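Local coordinates for Non-structural protein (Porcine reproductive and respiratory syndrome virus, PDB 3IFU) that binds zinc and acts as the papain-like cysteine leader protease Nsp1alpha, one part of the viral polyprotein, and probably suppresses host interferon-beta production, at residues A80-A85 with L92-R97. Numbering follows the deposited sequence.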
loop_
_atom_site.group_PDB
_atom_site.type_symbol
_atom_site.label_atom_id
_atom_site.label_comp_id
_atom_site.label_asym_id
_atom_site.label_seq_id
_atom_site.Cartn_x
_atom_site.Cartn_y
_atom_site.Cartn_z
ATOM N N ALA A 80 1.116 -8.123 -9.710
ATOM C CA ALA A 80 2.441 -7.765 -9.212
ATOM C C ALA A 80 3.024 -6.508 -9.861
ATOM O O ALA A 80 4.014 -5.951 -9.368
ATOM C CB ALA A 80 3.395 -8.931 -9.394
ATOM N N ILE A 81 2.402 -6.052 -10.946
ATOM C CA ILE A 81 2.880 -4.870 -11.659
ATOM C C ILE A 81 3.017 -3.600 -10.800
ATOM O O ILE A 81 4.090 -2.986 -10.761
ATOM C CB ILE A 81 1.996 -4.573 -12.898
ATOM C CG1 ILE A 81 1.973 -5.803 -13.815
ATOM C CG2 ILE A 81 2.545 -3.375 -13.659
ATOM C CD1 ILE A 81 1.365 -5.570 -15.163
ATOM N N PHE A 82 1.951 -3.213 -10.107
ATOM C CA PHE A 82 1.994 -2.023 -9.268
ATOM C C PHE A 82 2.986 -2.107 -8.096
ATOM O O PHE A 82 3.797 -1.199 -7.910
ATOM C CB PHE A 82 0.598 -1.684 -8.730
ATOM C CG PHE A 82 0.578 -0.475 -7.850
ATOM C CD1 PHE A 82 0.776 0.794 -8.386
ATOM C CD2 PHE A 82 0.447 -0.605 -6.473
ATOM C CE1 PHE A 82 0.854 1.919 -7.563
ATOM C CE2 PHE A 82 0.522 0.513 -5.644
ATOM C CZ PHE A 82 0.728 1.777 -6.194
ATOM N N PRO A 83 2.928 -3.176 -7.277
ATOM C CA PRO A 83 3.864 -3.283 -6.150
ATOM C C PRO A 83 5.340 -3.226 -6.557
ATOM O O PRO A 83 6.148 -2.566 -5.898
ATOM C CB PRO A 83 3.495 -4.621 -5.522
ATOM C CG PRO A 83 2.047 -4.705 -5.786
ATOM C CD PRO A 83 1.934 -4.262 -7.221
ATOM N N ILE A 84 5.693 -3.923 -7.634
ATOM C CA ILE A 84 7.080 -3.916 -8.103
ATOM C C ILE A 84 7.474 -2.513 -8.569
ATOM O O ILE A 84 8.581 -2.056 -8.311
ATOM C CB ILE A 84 7.303 -4.920 -9.265
ATOM C CG1 ILE A 84 7.184 -6.355 -8.745
ATOM C CG2 ILE A 84 8.663 -4.690 -9.891
ATOM C CD1 ILE A 84 7.110 -7.404 -9.830
ATOM N N ALA A 85 6.563 -1.830 -9.246
ATOM C CA ALA A 85 6.853 -0.485 -9.710
ATOM C C ALA A 85 6.963 0.506 -8.547
ATOM O O ALA A 85 7.866 1.341 -8.533
ATOM C CB ALA A 85 5.785 -0.026 -10.693
ATOM N N LEU A 92 9.221 11.373 -8.081
ATOM C CA LEU A 92 9.342 11.921 -9.431
ATOM C C LEU A 92 10.101 10.887 -10.249
ATOM O O LEU A 92 11.268 11.091 -10.575
ATOM C CB LEU A 92 10.125 13.243 -9.410
ATOM C CG LEU A 92 9.710 14.386 -8.465
ATOM C CD1 LEU A 92 8.200 14.622 -8.557
ATOM C CD2 LEU A 92 10.111 14.049 -7.031
ATOM N N ASN A 93 9.434 9.784 -10.579
ATOM C CA ASN A 93 10.068 8.693 -11.313
ATOM C C ASN A 93 9.072 7.550 -11.546
ATOM O O ASN A 93 9.250 6.730 -12.450
ATOM C CB ASN A 93 11.261 8.184 -10.485
ATOM C CG ASN A 93 12.104 7.155 -11.217
ATOM O OD1 ASN A 93 12.379 7.295 -12.411
ATOM N ND2 ASN A 93 12.545 6.124 -10.492
ATOM N N PHE A 94 8.018 7.518 -10.732
ATOM C CA PHE A 94 6.998 6.470 -10.799
ATOM C C PHE A 94 6.334 6.143 -12.140
ATOM O O PHE A 94 6.255 4.973 -12.507
ATOM C CB PHE A 94 5.885 6.737 -9.782
ATOM C CG PHE A 94 4.834 5.665 -9.761
ATOM C CD1 PHE A 94 5.065 4.467 -9.095
ATOM C CD2 PHE A 94 3.641 5.827 -10.462
ATOM C CE1 PHE A 94 4.137 3.450 -9.126
ATOM C CE2 PHE A 94 2.697 4.806 -10.499
ATOM C CZ PHE A 94 2.947 3.614 -9.830
ATOM N N GLN A 95 5.829 7.146 -12.854
ATOM C CA GLN A 95 5.165 6.878 -14.132
ATOM C C GLN A 95 6.059 6.106 -15.088
ATOM O O GLN A 95 5.666 5.081 -15.637
ATOM C CB GLN A 95 4.717 8.178 -14.802
ATOM C CG GLN A 95 3.617 8.902 -14.053
ATOM C CD GLN A 95 3.145 10.150 -14.776
ATOM O OE1 GLN A 95 3.924 11.079 -15.006
ATOM N NE2 GLN A 95 1.863 10.178 -15.141
ATOM N N GLN A 96 7.268 6.610 -15.283
ATOM C CA GLN A 96 8.212 5.966 -16.174
ATOM C C GLN A 96 8.385 4.517 -15.743
ATOM O O GLN A 96 8.312 3.602 -16.554
ATOM C CB GLN A 96 9.546 6.696 -16.114
ATOM C CG GLN A 96 10.543 6.240 -17.135
ATOM C CD GLN A 96 11.918 6.119 -16.538
ATOM O OE1 GLN A 96 12.198 5.185 -15.778
ATOM N NE2 GLN A 96 12.789 7.074 -16.859
ATOM N N ARG A 97 8.605 4.324 -14.450
ATOM C CA ARG A 97 8.787 2.996 -13.876
ATOM C C ARG A 97 7.592 2.071 -14.119
ATOM O O ARG A 97 7.768 0.925 -14.522
ATOM C CB ARG A 97 9.029 3.127 -12.376
ATOM C CG ARG A 97 9.566 1.881 -11.748
ATOM C CD ARG A 97 10.894 1.527 -12.372
ATOM N NE ARG A 97 11.294 0.169 -12.032
ATOM C CZ ARG A 97 12.339 -0.444 -12.562
ATOM N NH1 ARG A 97 13.080 0.187 -13.457
ATOM N NH2 ARG A 97 12.646 -1.676 -12.191
#
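Phe82 and Phe94 meet at their ring margins, CE1 of Phe82 lying 3.5 Å from CZ of Phe94. Their centroids are 5.8 Å apart, and the planes stand at 66°. Both side chains have CG anti to the backbone N, which carries each ring out from its own helix to meet between the two. This buried aromatic pair is the tight part, covered by the second subunit, whose Gly137 packs on Phe82 and Pro163 on Phe94. Ala85 continues it, its CB pointing at the partner helix and sitting 4.2 Å from CE1 of Phe94. Arg97 adds a second buried point, its CG 3.7 Å from Ala85 O, a carbonyl already hydrogen-bonded to Ser89 OG. The Arg97 chain then bends at chi2 (61°), and its NH2 makes a weak hydrogen bond to Leu119 O. The loose side is the outer surface of helix 94-108, where Gln95 and Gln96 are exposed, Gln95 also against that Pro163. No hydrogen bond joins the segments; apolar packing holds helix 81-87 against the first turn of helix 94-108 within the papain-like protease region. Farther along the longer helix, Met98, Ala102 and Tyr106 take up Ile81, while Pro83 and Ile84 rest on Val140 of strand 140-142.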